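Local coordinates for uncharacterized protein (PDB 4H0A) that is of unknown function but belongs to the CAP (cysteine-rich secretory protein) family, with a CAP-associated N-terminal region, at residues A59-P64 with N78-V83; I207-V212 with P283-S288; S229-I234 with S317-E322. One frame throughout, in Å; residues are numbered along the deposited sequence.

Contact 1 (A59-P64 with N78-V83); sequences ADRVYP and NSYYIV. With EDO (1,2-ethanediol), chain E.
Arg61 and Ile82 sit on two strands, 61-65 and 79-86, that run in the same direction with the antiparallel strand 69-76 between them; this is why even the nearest alpha carbons, CA of Arg61 and CA of Ile82, stand 9.5 Å apart. What spans the intervening strand is side-chain length. Arg61 starts out extended and bends at its third torsion (chi3 50°), leaving its NH2 4.1 Å from OH of Tyr80, too far for a direct bond. That hydroxyl sits at the guanidinium edge, near its plane, and the two flat groups are tilted by only 29°. Glu211 OE1 bridges them, forming a salt bridge with Arg61 and a hydrogen bond with the Tyr80 hydroxyl. In one of the two conformers of Tyr63, its CE1 lies 3.3 Å above the plane of the Arg61 guanidinium, offset toward the rim. In that same conformer Tyr63 OH is 4.2 Å from Ile82 CG2, a long and doubtful touch. Beside Ser79 and Tyr81 lies a 1,2-ethanediol molecule, probably from the crystallisation liquor, which gives a weak hydrogen bond from its O2 to Ser79 OG (3.3 Å) and meets the edge of the Tyr81 ring. The contact belongs to the seven-stranded antiparallel sheet of the CAP-associated region. Helix 201-219 covers the face carrying Arg61, Tyr63 and Tyr80, while Tyr81 meets the rings of Trp44 and Phe56.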
# COMPACT_ATOMS: atom_id res chain seq x y z
N ALA A 59 16.27 -2.69 11.38
CA ALA A 59 15.03 -2.98 10.68
C ALA A 59 14.78 -4.48 10.62
O ALA A 59 15.72 -5.28 10.69
CB ALA A 59 15.06 -2.39 9.28
N ASP A 60 13.51 -4.86 10.51
CA ASP A 60 13.12 -6.26 10.44
C ASP A 60 13.48 -6.87 9.09
O ASP A 60 13.85 -8.04 9.01
CB ASP A 60 11.61 -6.40 10.69
CG ASP A 60 11.24 -6.00 12.11
OD1 ASP A 60 11.69 -6.67 13.05
OD2 ASP A 60 10.57 -4.96 12.27
N ARG A 61 13.39 -6.06 8.04
CA ARG A 61 13.58 -6.46 6.66
C ARG A 61 14.17 -5.28 5.88
O ARG A 61 13.68 -4.17 6.08
CB ARG A 61 12.15 -6.80 6.14
CG ARG A 61 12.05 -7.69 4.95
CD ARG A 61 10.71 -8.38 4.82
NE ARG A 61 9.53 -7.50 4.92
CZ ARG A 61 8.77 -7.06 3.92
NH1 ARG A 61 9.10 -7.33 2.66
NH2 ARG A 61 7.68 -6.34 4.16
N VAL A 62 15.19 -5.50 5.03
CA VAL A 62 15.76 -4.45 4.17
C VAL A 62 15.91 -5.04 2.80
O VAL A 62 16.50 -6.12 2.69
CB VAL A 62 17.11 -3.89 4.67
CG1 VAL A 62 17.66 -2.82 3.72
CG2 VAL A 62 16.97 -3.34 6.10
N TYR A 63 15.39 -4.38 1.75
CA TYR A 63 15.45 -4.93 0.40
C TYR A 63 15.41 -3.85 -0.68
O TYR A 63 14.76 -2.82 -0.51
CB TYR A 63 14.26 -5.88 0.16
CG TYR A 63 12.91 -5.29 0.54
CD1 TYR A 63 12.46 -5.32 1.85
CD2 TYR A 63 12.09 -4.70 -0.42
CE1 TYR A 63 11.23 -4.76 2.20
CE2 TYR A 63 10.86 -4.16 -0.09
CZ TYR A 63 10.43 -4.19 1.23
OH TYR A 63 9.21 -3.63 1.56
N PRO A 64 16.04 -4.11 -1.83
CA PRO A 64 15.98 -3.14 -2.92
C PRO A 64 14.69 -3.26 -3.71
O PRO A 64 14.07 -4.32 -3.76
CB PRO A 64 17.17 -3.54 -3.81
CG PRO A 64 17.28 -5.02 -3.62
CD PRO A 64 16.85 -5.30 -2.21
N ASN A 78 2.33 -2.35 18.17
CA ASN A 78 1.56 -1.11 18.03
C ASN A 78 1.94 -0.23 16.84
O ASN A 78 1.33 0.84 16.68
CB ASN A 78 1.69 -0.28 19.30
CG ASN A 78 1.33 -1.07 20.55
OD1 ASN A 78 0.29 -1.73 20.61
ND2 ASN A 78 2.20 -1.04 21.55
N SER A 79 2.88 -0.65 15.99
CA SER A 79 3.26 0.20 14.87
C SER A 79 3.77 -0.60 13.70
O SER A 79 4.24 -1.73 13.86
CB SER A 79 4.34 1.19 15.31
OG SER A 79 5.50 0.50 15.77
N TYR A 80 3.66 -0.00 12.51
CA TYR A 80 4.12 -0.62 11.27
C TYR A 80 4.60 0.46 10.34
O TYR A 80 3.83 1.37 10.02
CB TYR A 80 2.97 -1.43 10.65
CG TYR A 80 3.41 -2.16 9.39
CD1 TYR A 80 4.07 -3.37 9.46
CD2 TYR A 80 3.23 -1.58 8.14
CE1 TYR A 80 4.54 -4.01 8.32
CE2 TYR A 80 3.68 -2.22 6.98
CZ TYR A 80 4.33 -3.43 7.07
OH TYR A 80 4.74 -4.07 5.93
N TYR A 81 5.87 0.40 9.91
CA TYR A 81 6.46 1.38 9.01
C TYR A 81 7.15 0.74 7.82
O TYR A 81 7.95 -0.18 8.02
CB TYR A 81 7.51 2.23 9.75
CG TYR A 81 7.06 2.82 11.06
CD1 TYR A 81 6.30 3.98 11.11
CD2 TYR A 81 7.46 2.25 12.27
CE1 TYR A 81 5.94 4.56 12.32
CE2 TYR A 81 7.11 2.83 13.49
CZ TYR A 81 6.34 3.98 13.51
OH TYR A 81 6.00 4.59 14.70
N ILE A 82 6.89 1.24 6.60
CA ILE A 82 7.64 0.89 5.40
C ILE A 82 8.36 2.18 5.05
O ILE A 82 7.71 3.15 4.65
CB ILE A 82 6.84 0.32 4.20
CG1 ILE A 82 6.05 -0.94 4.60
CG2 ILE A 82 7.84 0.01 3.03
CD1 ILE A 82 5.00 -1.37 3.54
N VAL A 83 9.68 2.20 5.26
CA VAL A 83 10.51 3.39 5.04
C VAL A 83 11.31 3.20 3.77
O VAL A 83 12.12 2.28 3.72
CB VAL A 83 11.43 3.60 6.27
CG1 VAL A 83 12.31 4.83 6.09
CG2 VAL A 83 10.61 3.69 7.57
C1 EDO E . 10.04 -0.68 16.44
O1 EDO E . 10.46 -1.73 15.60
C2 EDO E . 9.17 0.30 15.63
O2 EDO E . 8.63 1.24 16.53

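Contact 2 (I207-V212 with P283-S288); sequences ISLYEV and PTLIHS
Leu209 and Val212 of one helix mesh with Leu285 and Ile286 of another, and these four buried residues make up the close-packed part of the contact. CG1 of Val212 slides along the flank of Ile286, reaching its CG1 at 3.7 Å and its CG2 at 4.1 Å, the two side chains pointing in opposite directions. One turn earlier, Leu209 places its CD1 3.6 Å from Leu285 CD2; its CG lies opposite the backbone N (chi1 175°), which carries the branch out to this neighbour. The same CD1 also comes within 4.2 Å of Ile286 CD1. Such apolar meshing joins helices 201-219 and 282-290 of the alpha-beta-alpha sandwich expected of the CAP fold, where Leu209 and Leu285 also rest on strand 315-322. The short axes approach to 10.4 Å and cross at -47°. Away from this patch the fit is slacker. Pro283 has the CA nearest that of Val212, yet its CB is directed away and its side chain comes no nearer than 5.5 Å to segment 207-212. Ile207, Glu211 and Ser288 are partly exposed. Glu211 forms a salt bridge with Lys75, and Ser288 OG makes a weak hydrogen bond to Thr284 O within its own helix.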
# COMPACT_ATOMS: atom_id res chain seq x y z
N ILE A 207 5.41 -10.26 0.80
CA ILE A 207 5.46 -10.19 2.26
C ILE A 207 4.79 -8.90 2.74
O ILE A 207 4.04 -8.94 3.71
CB ILE A 207 6.91 -10.32 2.81
CG1 ILE A 207 7.45 -11.75 2.54
CG2 ILE A 207 6.95 -10.04 4.34
CD1 ILE A 207 8.95 -11.83 2.46
N SER A 208 5.04 -7.77 2.06
CA SER A 208 4.37 -6.50 2.42
C SER A 208 2.85 -6.60 2.22
O SER A 208 2.10 -6.05 3.02
CB SER A 208 4.91 -5.36 1.58
OG SER A 208 6.26 -5.11 1.93
N LEU A 209 2.41 -7.30 1.14
CA LEU A 209 0.98 -7.51 0.88
C LEU A 209 0.34 -8.23 2.08
O LEU A 209 -0.70 -7.81 2.55
CB LEU A 209 0.77 -8.31 -0.42
CG LEU A 209 -0.69 -8.71 -0.76
CD1 LEU A 209 -1.51 -7.48 -1.10
CD2 LEU A 209 -0.72 -9.71 -1.90
N TYR A 210 0.99 -9.29 2.58
CA TYR A 210 0.49 -10.02 3.76
C TYR A 210 0.45 -9.13 4.98
O TYR A 210 -0.54 -9.12 5.72
CB TYR A 210 1.39 -11.23 4.09
CG TYR A 210 1.46 -12.35 3.07
CD1 TYR A 210 0.31 -12.79 2.40
CD2 TYR A 210 2.63 -13.08 2.88
CE1 TYR A 210 0.35 -13.87 1.53
CE2 TYR A 210 2.67 -14.19 2.04
CZ TYR A 210 1.53 -14.59 1.36
OH TYR A 210 1.56 -15.64 0.48
N GLU A 211 1.55 -8.41 5.23
CA GLU A 211 1.66 -7.56 6.42
C GLU A 211 0.66 -6.41 6.42
O GLU A 211 0.02 -6.19 7.43
CB GLU A 211 3.08 -6.97 6.54
CG GLU A 211 4.11 -8.01 6.94
CD GLU A 211 5.54 -7.52 6.90
OE1 GLU A 211 5.81 -6.44 6.33
OE2 GLU A 211 6.41 -8.23 7.47
N VAL A 212 0.52 -5.70 5.28
CA VAL A 212 -0.41 -4.57 5.22
C VAL A 212 -1.85 -5.09 5.32
O VAL A 212 -2.69 -4.44 5.95
CB VAL A 212 -0.20 -3.68 3.98
CG1 VAL A 212 -1.29 -2.60 3.91
CG2 VAL A 212 1.18 -3.02 4.03
N PRO A 283 0.68 -0.08 -0.64
CA PRO A 283 -0.34 0.87 -0.14
C PRO A 283 -1.36 1.27 -1.21
O PRO A 283 -2.55 1.35 -0.89
CB PRO A 283 0.50 2.06 0.31
CG PRO A 283 1.79 1.41 0.78
CD PRO A 283 2.04 0.37 -0.29
N THR A 284 -0.94 1.47 -2.48
CA THR A 284 -1.89 1.84 -3.54
C THR A 284 -2.83 0.67 -3.85
O THR A 284 -4.03 0.88 -4.00
CB THR A 284 -1.17 2.30 -4.82
OG1 THR A 284 -0.25 3.32 -4.46
CG2 THR A 284 -2.14 2.84 -5.87
N LEU A 285 -2.28 -0.53 -3.97
CA LEU A 285 -3.08 -1.73 -4.22
C LEU A 285 -4.13 -1.95 -3.12
O LEU A 285 -5.28 -2.23 -3.43
CB LEU A 285 -2.16 -2.97 -4.28
CG LEU A 285 -2.90 -4.30 -4.38
CD1 LEU A 285 -3.48 -4.51 -5.77
CD2 LEU A 285 -2.04 -5.38 -3.97
N ILE A 286 -3.72 -1.88 -1.84
CA ILE A 286 -4.63 -2.08 -0.70
C ILE A 286 -5.72 -1.01 -0.70
O ILE A 286 -6.87 -1.34 -0.46
CB ILE A 286 -3.84 -2.12 0.63
CG1 ILE A 286 -3.02 -3.44 0.70
CG2 ILE A 286 -4.78 -1.95 1.86
CD1 ILE A 286 -3.81 -4.70 1.14
N HIS A 287 -5.37 0.24 -1.01
CA HIS A 287 -6.36 1.31 -1.11
C HIS A 287 -7.45 0.95 -2.15
O HIS A 287 -8.63 1.20 -1.88
CB HIS A 287 -5.71 2.66 -1.48
CG HIS A 287 -6.70 3.70 -1.89
ND1 HIS A 287 -6.95 3.96 -3.22
CD2 HIS A 287 -7.53 4.45 -1.13
CE1 HIS A 287 -7.90 4.89 -3.24
NE2 HIS A 287 -8.28 5.20 -2.00
N SER A 288 -7.06 0.40 -3.31
CA SER A 288 -8.03 0.04 -4.35
C SER A 288 -8.92 -1.12 -3.89
O SER A 288 -10.12 -1.07 -4.14
CB SER A 288 -7.33 -0.29 -5.66
OG SER A 288 -6.72 0.87 -6.19

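Contact 3 (S229-I234 with S317-E322)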
# COMPACT_ATOMS: atom_id res chain seq x y z
N SER A 229 1.29 -21.90 2.69
CA SER A 229 2.16 -22.13 1.52
C SER A 229 1.42 -22.84 0.36
O SER A 229 1.78 -22.61 -0.79
CB SER A 229 3.40 -22.92 1.92
OG SER A 229 3.03 -24.14 2.55
N ASP A 230 0.39 -23.66 0.64
CA ASP A 230 -0.36 -24.33 -0.43
C ASP A 230 -1.22 -23.30 -1.19
O ASP A 230 -1.34 -23.41 -2.41
CB ASP A 230 -1.24 -25.48 0.09
CG ASP A 230 -0.50 -26.63 0.75
OD1 ASP A 230 0.68 -26.86 0.39
OD2 ASP A 230 -1.11 -27.32 1.59
N LEU A 231 -1.83 -22.33 -0.48
CA LEU A 231 -2.61 -21.27 -1.13
C LEU A 231 -1.68 -20.37 -1.95
O LEU A 231 -2.07 -19.92 -3.02
CB LEU A 231 -3.36 -20.42 -0.11
CG LEU A 231 -4.46 -21.09 0.69
CD1 LEU A 231 -5.09 -20.12 1.66
CD2 LEU A 231 -5.52 -21.67 -0.22
N ALA A 232 -0.46 -20.12 -1.44
CA ALA A 232 0.54 -19.31 -2.15
C ALA A 232 0.96 -20.01 -3.44
O ALA A 232 1.13 -19.35 -4.46
CB ALA A 232 1.75 -19.05 -1.25
N HIS A 233 1.10 -21.35 -3.40
CA HIS A 233 1.44 -22.16 -4.58
C HIS A 233 0.32 -22.07 -5.60
O HIS A 233 0.59 -21.88 -6.80
CB HIS A 233 1.69 -23.64 -4.20
CG HIS A 233 1.70 -24.59 -5.36
ND1 HIS A 233 0.57 -25.31 -5.71
CD2 HIS A 233 2.71 -24.92 -6.20
CE1 HIS A 233 0.93 -26.05 -6.75
NE2 HIS A 233 2.20 -25.86 -7.07
N ILE A 234 -0.93 -22.23 -5.14
CA ILE A 234 -2.10 -22.16 -6.01
C ILE A 234 -2.17 -20.75 -6.64
O ILE A 234 -2.38 -20.64 -7.84
CB ILE A 234 -3.40 -22.53 -5.24
CG1 ILE A 234 -3.43 -24.04 -4.92
CG2 ILE A 234 -4.65 -22.11 -6.04
CD1 ILE A 234 -4.40 -24.45 -3.80
N SER A 317 -2.00 -11.09 -6.46
CA SER A 317 -3.10 -12.02 -6.20
C SER A 317 -3.07 -12.46 -4.75
O SER A 317 -1.99 -12.77 -4.26
CB SER A 317 -2.99 -13.24 -7.11
OG SER A 317 -3.87 -14.27 -6.71
N LEU A 318 -4.23 -12.48 -4.06
CA LEU A 318 -4.31 -12.92 -2.67
C LEU A 318 -5.54 -13.79 -2.48
O LEU A 318 -6.66 -13.31 -2.64
CB LEU A 318 -4.35 -11.71 -1.71
CG LEU A 318 -4.16 -12.00 -0.21
CD1 LEU A 318 -2.79 -12.67 0.07
CD2 LEU A 318 -4.26 -10.72 0.60
N ILE A 319 -5.32 -15.08 -2.18
CA ILE A 319 -6.40 -16.05 -1.96
C ILE A 319 -6.66 -16.11 -0.47
O ILE A 319 -5.71 -16.16 0.31
CB ILE A 319 -6.01 -17.44 -2.54
CG1 ILE A 319 -5.80 -17.34 -4.07
CG2 ILE A 319 -7.09 -18.49 -2.20
CD1 ILE A 319 -5.22 -18.53 -4.70
N PHE A 320 -7.94 -16.14 -0.07
CA PHE A 320 -8.36 -16.24 1.33
C PHE A 320 -9.01 -17.57 1.56
O PHE A 320 -9.62 -18.11 0.64
CB PHE A 320 -9.37 -15.13 1.69
CG PHE A 320 -8.94 -13.75 1.29
CD1 PHE A 320 -9.19 -13.27 0.01
CD2 PHE A 320 -8.23 -12.94 2.17
CE1 PHE A 320 -8.76 -12.01 -0.37
CE2 PHE A 320 -7.82 -11.68 1.79
CZ PHE A 320 -8.09 -11.21 0.53
N LEU A 321 -8.95 -18.08 2.80
CA LEU A 321 -9.54 -19.37 3.12
C LEU A 321 -10.05 -19.45 4.54
O LEU A 321 -9.41 -18.95 5.47
CB LEU A 321 -8.47 -20.45 2.91
CG LEU A 321 -8.97 -21.86 2.66
CD1 LEU A 321 -9.39 -22.03 1.20
CD2 LEU A 321 -7.90 -22.88 3.03
N GLU A 322 -11.20 -20.10 4.71
CA GLU A 322 -11.77 -20.44 6.00
C GLU A 322 -11.61 -21.94 6.12
O GLU A 322 -12.25 -22.67 5.37
CB GLU A 322 -13.25 -20.01 6.11
CG GLU A 322 -13.96 -20.57 7.34
CD GLU A 322 -15.43 -20.24 7.47
OE1 GLU A 322 -16.08 -19.93 6.44
OE2 GLU A 322 -15.95 -20.38 8.60
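Two leucine torsions set up the contact: Leu231 has CG opposite its carbonyl carbon (chi1 -66°), which swings its two methyls toward the strand, and Leu321 has CG opposite its backbone N (chi1 -157°), which leaves its own methyls beside them. The setting is a helix laid on a beta-sheet, one layer against another in the layered alpha/beta architecture known for CAP domains. Helix 229-234 and strand 317-322 approach to 8.4 Å between their short axes, at 138° between their chain directions. The sheet offers Ile319 and Leu321, two residues apart and both turned toward the helix, while Leu318 and Phe320 start out toward the other face. Leu231 enters between Ile319 and Leu321 and uses both of its branches. Its CD1 lies 3.6 Å from Leu321 CB; its CD2 is 4.1 Å from Ile319 CG2 and equally far from Leu321 CD1. All four touching residues are buried, and the side chains meet through apolar groups alone. Leu257 and Leu261 of helix 254-263 extend the same hydrophobic layer, with Leu261 touching Leu231, Ile234 and Leu321. At the start of the helix, Asn228 OD1 accepts a hydrogen bond from Leu231 N. Ile234 meets Ile319 at roughly a right angle. There CD1 of Ile319 lies 3.9 Å from Ile234 CG2 and 3.8 Å from the backbone oxygen of Leu231.

In the fold
All three contacts are buried, yet they lie at different depths: the centre of contact 2 is about 4 Å from the centre of the chain, against about 13 Å for contact 1 and 19 Å for contact 3. Helix 201-219 belongs to contact 2 and adjoins the other two. It touches contact 1 through Glu211, Ser208 and Ile207; through Tyr210 and Leu209 it touches contact 3. Contacts 1 and 3 do not touch. Chemistry follows position: where helix 201-219 meets the N-terminal sheet, charged and hydroxyl groups take part alongside apolar packing, whereas the helix-helix and helix-sheet packing of contacts 2 and 3, both in the CAP part of the chain, is apolar.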